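Local coordinates for putative uncharacterized protein (Mycobacterium avium, PDB 2Z6V) that probably acts as a sulfotransferase, transferring a sulfuryl group from the donor 3'-phosphoadenosine 5'-phosphosulfate to an acceptor that is not established, at residues Ser65-Thr69 / Val293-Leu299; Tyr227-Lys231 / Ala258-Phe263; Met344-Arg348 / Glu363-Arg367. All blocks are in the same frame, centred on the assembly; numbering follows the deposited sequence.

Contact 1. Residues Ser65-Thr69 / Val293-Leu299; sequences SPVFT and VMNTELL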
loop_
_atom_site.group_PDB
_atom_site.type_symbol
_atom_site.label_atom_id
_atom_site.label_comp_id
_atom_site.label_asym_id
_atom_site.label_seq_id
_atom_site.Cartn_x
_atom_site.Cartn_y
_atom_site.Cartn_z
ATOM N N SER A 65 6.353 -17.940 17.361
ATOM C CA SER A 65 4.959 -17.779 17.759
ATOM C C SER A 65 4.095 -19.004 17.500
ATOM O O SER A 65 4.122 -19.587 16.411
ATOM C CB SER A 65 4.328 -16.573 17.070
ATOM O OG SER A 65 2.993 -16.401 17.513
ATOM N N PRO A 66 3.315 -19.413 18.516
ATOM C CA PRO A 66 2.420 -20.569 18.442
ATOM C C PRO A 66 1.090 -20.242 17.775
ATOM O O PRO A 66 0.323 -21.146 17.443
ATOM C CB PRO A 66 2.241 -20.954 19.904
ATOM C CG PRO A 66 2.234 -19.617 20.578
ATOM C CD PRO A 66 3.401 -18.915 19.903
ATOM N N VAL A 67 0.806 -18.958 17.583
ATOM C CA VAL A 67 -0.452 -18.568 16.958
ATOM C C VAL A 67 -0.516 -18.931 15.470
ATOM O O VAL A 67 -1.594 -18.998 14.885
ATOM C CB VAL A 67 -0.699 -17.068 17.128
ATOM C CG1 VAL A 67 -2.026 -16.678 16.493
ATOM C CG2 VAL A 67 -0.697 -16.724 18.602
ATOM N N PHE A 68 0.644 -19.176 14.868
ATOM C CA PHE A 68 0.716 -19.533 13.457
ATOM C C PHE A 68 0.309 -20.966 13.161
ATOM O O PHE A 68 0.612 -21.887 13.919
ATOM C CB PHE A 68 2.137 -19.324 12.915
ATOM C CG PHE A 68 2.462 -17.902 12.579
ATOM C CD1 PHE A 68 1.719 -17.214 11.624
ATOM C CD2 PHE A 68 3.512 -17.249 13.212
ATOM C CE1 PHE A 68 2.018 -15.897 11.304
ATOM C CE2 PHE A 68 3.821 -15.930 12.898
ATOM C CZ PHE A 68 3.071 -15.253 11.942
ATOM N N THR A 69 -0.378 -21.141 12.042
ATOM C CA THR A 69 -0.791 -22.453 11.574
ATOM C C THR A 69 0.443 -22.963 10.852
ATOM O O THR A 69 1.180 -22.173 10.264
ATOM C CB THR A 69 -1.933 -22.333 10.550
ATOM O OG1 THR A 69 -3.160 -22.056 11.233
ATOM C CG2 THR A 69 -2.074 -23.606 9.744
ATOM N N VAL A 293 -3.450 -17.330 8.037
ATOM C CA VAL A 293 -2.237 -17.944 8.571
ATOM C C VAL A 293 -2.174 -18.133 10.082
ATOM O O VAL A 293 -1.185 -18.660 10.590
ATOM C CB VAL A 293 -0.987 -17.129 8.143
ATOM C CG1 VAL A 293 -1.020 -16.875 6.640
ATOM C CG2 VAL A 293 -0.922 -15.812 8.907
ATOM N N MET A 294 -3.214 -17.714 10.797
ATOM C CA MET A 294 -3.223 -17.837 12.257
ATOM C C MET A 294 -4.370 -18.655 12.834
ATOM O O MET A 294 -5.427 -18.802 12.215
ATOM C CB MET A 294 -3.290 -16.454 12.913
ATOM C CG MET A 294 -2.116 -15.541 12.660
ATOM S SD MET A 294 -2.463 -13.901 13.341
ATOM C CE MET A 294 -2.372 -12.909 11.877
ATOM N N ASN A 295 -4.141 -19.168 14.041
ATOM C CA ASN A 295 -5.148 -19.915 14.787
ATOM C C ASN A 295 -5.954 -18.813 15.470
ATOM O O ASN A 295 -5.652 -18.421 16.596
ATOM C CB ASN A 295 -4.486 -20.804 15.847
ATOM C CG ASN A 295 -3.999 -22.132 15.284
ATOM O OD1 ASN A 295 -4.799 -22.954 14.825
ATOM N ND2 ASN A 295 -2.686 -22.350 15.319
ATOM N N THR A 296 -6.971 -18.311 14.777
ATOM C CA THR A 296 -7.789 -17.221 15.293
ATOM C C THR A 296 -8.321 -17.319 16.721
ATOM O O THR A 296 -8.585 -16.287 17.343
ATOM C CB THR A 296 -8.975 -16.928 14.354
ATOM O OG1 THR A 296 -9.665 -18.145 14.060
ATOM C CG2 THR A 296 -8.482 -16.304 13.060
ATOM N N GLU A 297 -8.485 -18.528 17.255
ATOM C CA GLU A 297 -8.995 -18.646 18.621
ATOM C C GLU A 297 -7.984 -18.153 19.650
ATOM O O GLU A 297 -8.337 -17.868 20.789
ATOM C CB GLU A 297 -9.392 -20.086 18.945
ATOM C CG GLU A 297 -8.292 -21.108 18.758
ATOM C CD GLU A 297 -8.309 -21.711 17.371
ATOM O OE1 GLU A 297 -9.378 -22.232 16.971
ATOM O OE2 GLU A 297 -7.260 -21.668 16.689
ATOM N N LEU A 298 -6.726 -18.046 19.250
ATOM C CA LEU A 298 -5.697 -17.569 20.158
ATOM C C LEU A 298 -5.616 -16.041 20.117
ATOM O O LEU A 298 -4.870 -15.424 20.876
ATOM C CB LEU A 298 -4.350 -18.186 19.780
ATOM C CG LEU A 298 -4.275 -19.714 19.869
ATOM C CD1 LEU A 298 -2.905 -20.190 19.421
ATOM C CD2 LEU A 298 -4.540 -20.159 21.301
ATOM N N LEU A 299 -6.401 -15.432 19.234
ATOM C CA LEU A 299 -6.415 -13.981 19.087
ATOM C C LEU A 299 -7.497 -13.307 19.919
ATOM O O LEU A 299 -8.572 -13.866 20.126
ATOM C CB LEU A 299 -6.627 -13.602 17.622
ATOM C CG LEU A 299 -5.554 -13.998 16.614
ATOM C CD1 LEU A 299 -6.000 -13.553 15.238
ATOM C CD2 LEU A 299 -4.223 -13.354 16.977
#

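Contact 2. Residues Tyr227-Lys231 / Ala258-Phe263; sequences YEYQK and ALLKVF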
loop_
_atom_site.group_PDB
_atom_site.type_symbol
_atom_site.label_atom_id
_atom_site.label_comp_id
_atom_site.label_asym_id
_atom_site.label_seq_id
_atom_site.Cartn_x
_atom_site.Cartn_y
_atom_site.Cartn_z
ATOM N N TYR A 227 12.498 4.141 0.830
ATOM C CA TYR A 227 12.081 5.139 -0.137
ATOM C C TYR A 227 13.099 5.274 -1.252
ATOM O O TYR A 227 12.730 5.519 -2.401
ATOM C CB TYR A 227 11.809 6.487 0.541
ATOM C CG TYR A 227 10.439 6.528 1.172
ATOM C CD1 TYR A 227 10.227 6.032 2.455
ATOM C CD2 TYR A 227 9.329 6.959 0.440
ATOM C CE1 TYR A 227 8.938 5.954 2.993
ATOM C CE2 TYR A 227 8.042 6.886 0.965
ATOM C CZ TYR A 227 7.852 6.379 2.239
ATOM O OH TYR A 227 6.578 6.274 2.754
ATOM N N GLU A 228 14.374 5.084 -0.927
ATOM C CA GLU A 228 15.412 5.175 -1.946
ATOM C C GLU A 228 15.236 4.014 -2.904
ATOM O O GLU A 228 15.501 4.140 -4.101
ATOM C CB GLU A 228 16.796 5.132 -1.309
ATOM C CG GLU A 228 17.292 6.489 -0.842
ATOM C CD GLU A 228 18.341 6.370 0.239
ATOM O OE1 GLU A 228 19.209 5.475 0.109
ATOM O OE2 GLU A 228 18.297 7.171 1.208
ATOM N N TYR A 229 14.782 2.884 -2.372
ATOM C CA TYR A 229 14.535 1.713 -3.197
ATOM C C TYR A 229 13.325 1.999 -4.099
ATOM O O TYR A 229 13.333 1.691 -5.296
ATOM C CB TYR A 229 14.256 0.491 -2.321
ATOM C CG TYR A 229 13.925 -0.759 -3.114
ATOM C CD1 TYR A 229 14.822 -1.268 -4.056
ATOM C CD2 TYR A 229 12.696 -1.410 -2.954
ATOM C CE1 TYR A 229 14.504 -2.384 -4.823
ATOM C CE2 TYR A 229 12.371 -2.529 -3.715
ATOM C CZ TYR A 229 13.280 -3.008 -4.651
ATOM O OH TYR A 229 12.962 -4.106 -5.421
ATOM N N GLN A 230 12.288 2.611 -3.537
ATOM C CA GLN A 230 11.114 2.898 -4.346
ATOM C C GLN A 230 11.475 3.730 -5.567
ATOM O O GLN A 230 11.020 3.438 -6.673
ATOM C CB GLN A 230 10.037 3.622 -3.544
ATOM C CG GLN A 230 8.736 3.704 -4.305
ATOM C CD GLN A 230 7.689 4.513 -3.591
ATOM O OE1 GLN A 230 7.745 4.683 -2.371
ATOM N NE2 GLN A 230 6.705 5.005 -4.342
ATOM N N LYS A 231 12.292 4.762 -5.372
ATOM C CA LYS A 231 12.700 5.621 -6.485
ATOM C C LYS A 231 13.406 4.825 -7.590
ATOM O O LYS A 231 13.116 5.003 -8.774
ATOM C CB LYS A 231 13.600 6.752 -5.981
ATOM C CG LYS A 231 14.192 7.616 -7.089
ATOM C CD LYS A 231 14.589 8.996 -6.568
ATOM C CE LYS A 231 15.092 9.882 -7.701
ATOM N NZ LYS A 231 14.877 11.336 -7.435
ATOM N N ALA A 258 10.631 10.495 5.635
ATOM C CA ALA A 258 11.576 9.826 4.745
ATOM C C ALA A 258 11.161 10.040 3.287
ATOM O O ALA A 258 12.008 10.175 2.399
ATOM C CB ALA A 258 11.643 8.336 5.065
ATOM N N LEU A 259 9.849 10.062 3.052
ATOM C CA LEU A 259 9.310 10.286 1.717
ATOM C C LEU A 259 9.833 11.636 1.200
ATOM O O LEU A 259 10.446 11.707 0.132
ATOM C CB LEU A 259 7.775 10.284 1.784
ATOM C CG LEU A 259 6.934 10.453 0.512
ATOM C CD1 LEU A 259 5.482 10.146 0.828
ATOM C CD2 LEU A 259 7.052 11.857 -0.032
ATOM N N LEU A 260 9.608 12.699 1.972
ATOM C CA LEU A 260 10.045 14.040 1.589
ATOM C C LEU A 260 11.532 14.108 1.288
ATOM O O LEU A 260 11.973 14.843 0.394
ATOM C CB LEU A 260 9.689 15.041 2.682
ATOM C CG LEU A 260 8.193 15.353 2.680
ATOM C CD1 LEU A 260 7.832 16.221 3.877
ATOM C CD2 LEU A 260 7.827 16.036 1.370
ATOM N N LYS A 261 12.301 13.335 2.041
ATOM C CA LYS A 261 13.741 13.276 1.858
ATOM C C LYS A 261 14.071 12.797 0.435
ATOM O O LYS A 261 14.896 13.394 -0.244
ATOM C CB LYS A 261 14.342 12.306 2.873
ATOM C CG LYS A 261 15.752 12.630 3.297
ATOM C CD LYS A 261 15.746 13.644 4.425
ATOM C CE LYS A 261 15.130 13.052 5.681
ATOM N NZ LYS A 261 15.189 14.008 6.823
ATOM N N VAL A 262 13.409 11.727 -0.009
ATOM C CA VAL A 262 13.627 11.135 -1.336
ATOM C C VAL A 262 12.850 11.804 -2.478
ATOM O O VAL A 262 13.339 11.875 -3.609
ATOM C CB VAL A 262 13.294 9.625 -1.306
ATOM C CG1 VAL A 262 13.302 9.042 -2.715
ATOM C CG2 VAL A 262 14.300 8.907 -0.421
ATOM N N PHE A 263 11.641 12.281 -2.188
ATOM C CA PHE A 263 10.823 12.965 -3.194
ATOM C C PHE A 263 10.462 14.351 -2.652
ATOM O O PHE A 263 9.293 14.653 -2.416
ATOM C CB PHE A 263 9.532 12.193 -3.464
ATOM C CG PHE A 263 9.746 10.770 -3.884
ATOM C CD1 PHE A 263 10.110 10.464 -5.187
ATOM C CD2 PHE A 263 9.574 9.731 -2.971
ATOM C CE1 PHE A 263 10.298 9.150 -5.580
ATOM C CE2 PHE A 263 9.762 8.407 -3.356
ATOM C CZ PHE A 263 10.124 8.116 -4.664
#

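Contact 3. Residues Met344-Arg348 / Glu363-Arg367; sequences MDVMR and EARMR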
loop_
_atom_site.group_PDB
_atom_site.type_symbol
_atom_site.label_atom_id
_atom_site.label_comp_id
_atom_site.label_asym_id
_atom_site.label_seq_id
_atom_site.Cartn_x
_atom_site.Cartn_y
_atom_site.Cartn_z
ATOM N N MET A 344 -15.775 13.913 -10.074
ATOM C CA MET A 344 -15.279 14.717 -11.185
ATOM C C MET A 344 -14.918 16.122 -10.734
ATOM O O MET A 344 -13.992 16.734 -11.269
ATOM C CB MET A 344 -16.307 14.785 -12.318
ATOM C CG MET A 344 -16.329 13.548 -13.194
ATOM S SD MET A 344 -14.660 13.029 -13.679
ATOM C CE MET A 344 -14.323 14.118 -15.059
ATOM N N ASP A 345 -15.646 16.641 -9.750
ATOM C CA ASP A 345 -15.350 17.973 -9.244
ATOM C C ASP A 345 -13.991 17.953 -8.556
ATOM O O ASP A 345 -13.173 18.856 -8.753
ATOM C CB ASP A 345 -16.405 18.438 -8.245
ATOM C CG ASP A 345 -16.075 19.800 -7.656
ATOM O OD1 ASP A 345 -15.867 20.753 -8.440
ATOM O OD2 ASP A 345 -16.014 19.920 -6.415
ATOM N N VAL A 346 -13.758 16.924 -7.746
ATOM C CA VAL A 346 -12.487 16.788 -7.049
ATOM C C VAL A 346 -11.325 16.717 -8.039
ATOM O O VAL A 346 -10.292 17.346 -7.830
ATOM C CB VAL A 346 -12.450 15.521 -6.169
ATOM C CG1 VAL A 346 -11.077 15.378 -5.538
ATOM C CG2 VAL A 346 -13.516 15.603 -5.081
ATOM N N MET A 347 -11.500 15.967 -9.123
ATOM C CA MET A 347 -10.448 15.818 -10.117
ATOM C C MET A 347 -10.027 17.148 -10.732
ATOM O O MET A 347 -8.835 17.455 -10.809
ATOM C CB MET A 347 -10.888 14.847 -11.217
ATOM C CG MET A 347 -11.267 13.444 -10.714
ATOM S SD MET A 347 -10.023 12.652 -9.627
ATOM C CE MET A 347 -8.635 12.463 -10.748
ATOM N N ARG A 348 -10.999 17.943 -11.165
ATOM C CA ARG A 348 -10.695 19.232 -11.768
ATOM C C ARG A 348 -9.908 20.095 -10.797
ATOM O O ARG A 348 -8.956 20.771 -11.189
ATOM C CB ARG A 348 -11.981 19.955 -12.178
ATOM C CG ARG A 348 -12.823 19.156 -13.144
ATOM C CD ARG A 348 -13.874 19.986 -13.869
ATOM N NE ARG A 348 -14.809 19.088 -14.534
ATOM C CZ ARG A 348 -15.865 18.548 -13.936
ATOM N NH1 ARG A 348 -16.127 18.840 -12.664
ATOM N NH2 ARG A 348 -16.630 17.680 -14.590
ATOM N N GLU A 363 -10.888 13.704 -19.398
ATOM C CA GLU A 363 -12.130 13.920 -18.660
ATOM C C GLU A 363 -13.200 12.922 -19.114
ATOM O O GLU A 363 -14.017 12.458 -18.316
ATOM C CB GLU A 363 -12.617 15.359 -18.858
ATOM C CG GLU A 363 -13.908 15.683 -18.130
ATOM C CD GLU A 363 -14.296 17.156 -18.230
ATOM O OE1 GLU A 363 -14.234 17.719 -19.351
ATOM O OE2 GLU A 363 -14.674 17.746 -17.189
ATOM N N ALA A 364 -13.185 12.586 -20.398
ATOM C CA ALA A 364 -14.145 11.633 -20.937
ATOM C C ALA A 364 -13.867 10.223 -20.403
ATOM O O ALA A 364 -14.802 9.486 -20.063
ATOM C CB ALA A 364 -14.087 11.641 -22.454
ATOM N N ARG A 365 -12.585 9.855 -20.334
ATOM C CA ARG A 365 -12.184 8.538 -19.829
ATOM C C ARG A 365 -12.576 8.420 -18.367
ATOM O O ARG A 365 -13.026 7.364 -17.917
ATOM C CB ARG A 365 -10.673 8.329 -19.973
ATOM C CG ARG A 365 -10.168 8.430 -21.402
ATOM C CD ARG A 365 -8.696 8.093 -21.504
ATOM N NE ARG A 365 -8.182 8.267 -22.862
ATOM C CZ ARG A 365 -7.800 9.433 -23.386
ATOM N NH1 ARG A 365 -7.866 10.546 -22.663
ATOM N NH2 ARG A 365 -7.346 9.490 -24.638
ATOM N N MET A 366 -12.408 9.510 -17.626
ATOM C CA MET A 366 -12.766 9.512 -16.218
ATOM C C MET A 366 -14.268 9.311 -16.051
ATOM O O MET A 366 -14.709 8.573 -15.170
ATOM C CB MET A 366 -12.349 10.824 -15.558
ATOM C CG MET A 366 -10.876 11.114 -15.659
ATOM S SD MET A 366 -10.419 12.438 -14.551
ATOM C CE MET A 366 -8.645 12.225 -14.451
ATOM N N ARG A 367 -15.046 9.980 -16.899
ATOM C CA ARG A 367 -16.502 9.877 -16.859
ATOM C C ARG A 367 -16.949 8.487 -17.281
ATOM O O ARG A 367 -17.878 7.919 -16.707
ATOM C CB ARG A 367 -17.124 10.924 -17.779
ATOM C CG ARG A 367 -17.409 12.236 -17.092
ATOM C CD ARG A 367 -17.577 13.346 -18.103
ATOM N NE ARG A 367 -18.069 14.571 -17.483
ATOM C CZ ARG A 367 -17.967 15.775 -18.038
ATOM N NH1 ARG A 367 -17.379 15.909 -19.222
ATOM N NH2 ARG A 367 -18.466 16.841 -17.417
#

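Contact 1. Residues Ser65-Thr69 / Val293-Leu299
V67 and T69 hold the loop 65-69 to 293-299 through two backbone hydrogen bonds. N295 N donates to V67 O at 2.7 Å with an N-H...O angle of 168°, and T69 N donates to V293 O at 3.0 Å. Between these bonds, F68 and M294 face each other as a non-hydrogen-bonded antiparallel pair, their CA atoms 4.5 Å apart. The close-packed side lies here: the F68 ring, buried, turns its CD1 edge to V293 O at 3.4 Å and runs beside the V293 side chain, CE1 touching CG2. L208 and P209 also pack on F68. V67 makes the apolar contacts to M294, L298 and L299. With CG1 anti to the backbone N (chi1 -179°), that methyl meets M294 CB at 3.8 Å and also L299 CD2, while CG2 slides past L298 CB. Toward P66 the contact thins out near solvent. There exposed L298 reaches V67 CA with CD1, at 3.8 Å, and N295 ND2 comes near P66 O and F68 O without bonding to either. An isolated antiparallel bridge between two interhelical loops results, followed by an inverse gamma turn centred on N295 and a short 3-10 turn.

Contact 2. Residues Tyr227-Lys231 / Ala258-Phe263
The Y227 side chain leaves its helix with CG anti to the carbonyl carbon (chi1 -81°), which lays the ring over the backbone of A258 and L259. V262 answers from the other helix: with CG1 anti to the backbone N (chi1 171°), its two methyls fork over the first turn of 227-231. One ring face of Y227 covers L259 CA, 3.5 Å above the plane and offset toward the rim. L259 CB crosses to Y227 CE2, also at 3.5 Å, and over the same face, toward its CD1 side, A258 CB touches Y227 CD1 at 3.8 Å. V262 CG2 rests on Y227 CB at 3.6 Å and against the backbone N and CG of E228, whereas CG1 meets Y227 O and K231 CB. F263, just past the helix end, brings CE2 to the edge of the Y227 ring near CD2 at 4.1 Å, and its CZ approaches K231 CB. No hydrogen bond crosses the interface; Y227 OH bonds to H252 and Q230 OE1 to H195, both outside the two segments. The short helical segments cross at -43° with axes 9.6 Å apart. Helix 256-262 is the connection between parallel strands 244-248 and 267-272, which flank strand 109-113 in the sheet, so this is helix-on-helix packing against a beta-alpha-beta crossover of the alpha/beta sulfotransferase fold.

Contact 3. Residues Met344-Arg348 / Glu363-Arg367
The guanidinium of R348 takes E363 OE2 at its edge, in plane, while M344 O, from one turn earlier in its own helix, lies 3.3 Å above one face toward the rim. The grip is side-on, with both donors converging on a single oxygen: R348 NE reaches E363 OE2 at 3.0 Å, nearly along the C-O axis, and the second bond, from R348 NH2 at 3.3 Å, arrives on the anti side, tilted out of the carboxylate plane. The guanidinium and carboxylate planes stand 66° apart. Beneath one face of the R367 guanidinium lies the same oxygen, E363 OE2, so the acid sits between two arginines whose NH2 atoms come within 3.5 Å of each other. R367 NH1 also pairs with E363 OE1, a long interaction of charges with no N-H aimed at the oxygen. The shared carboxylate probably offsets both positive charges. E363 can span the gap because its CG is anti to the backbone N (chi1 180°) and the chain beyond stays extended.

Helices 343-353 and 360-371 form an antiparallel helical hairpin, the segments running at 151° with axes 11.4 Å apart, wide enough for long methionines to fill the interior. M344, bent at chi2 and chi3, curls its thioether across M366: SD meets CB at 3.7 Å, and CE lies 3.5 Å from E363 CG. Deeper in, M347 and M366 touch through their terminal methyls, CE to CE at 3.7 Å, and M366 SD lies alongside M347 CB and CG. Both of these methionines are buried and also pack on L125 of helix 120-126, which follows the first strand of the sheet. R348 and M366 both also touch L358, in the loop joining the two helices.

The contacts lie far apart, with no atoms touching between them. Centre to centre, contacts 1 and 2 are about 35 Å apart, contacts 2 and 3 about 29 Å, and contacts 1 and 3, on opposite sides of the chain's centre, about 45 Å. Contact 1 joins a loop of the N-terminal helical part to the loop before helix 301-326, and the chain between its segments includes all of contact 2, where helix 224-238 packs on the connection between strands 244-248 and 267-272. Contact 3 follows later, in the helices after edge strand 331-335. Contacts 2 and 3 lie among helices that flank or follow strands of the five-stranded parallel sheet, the core of the presumed sulfotransferase domain, whereas contact 1 joins two loops at the periphery.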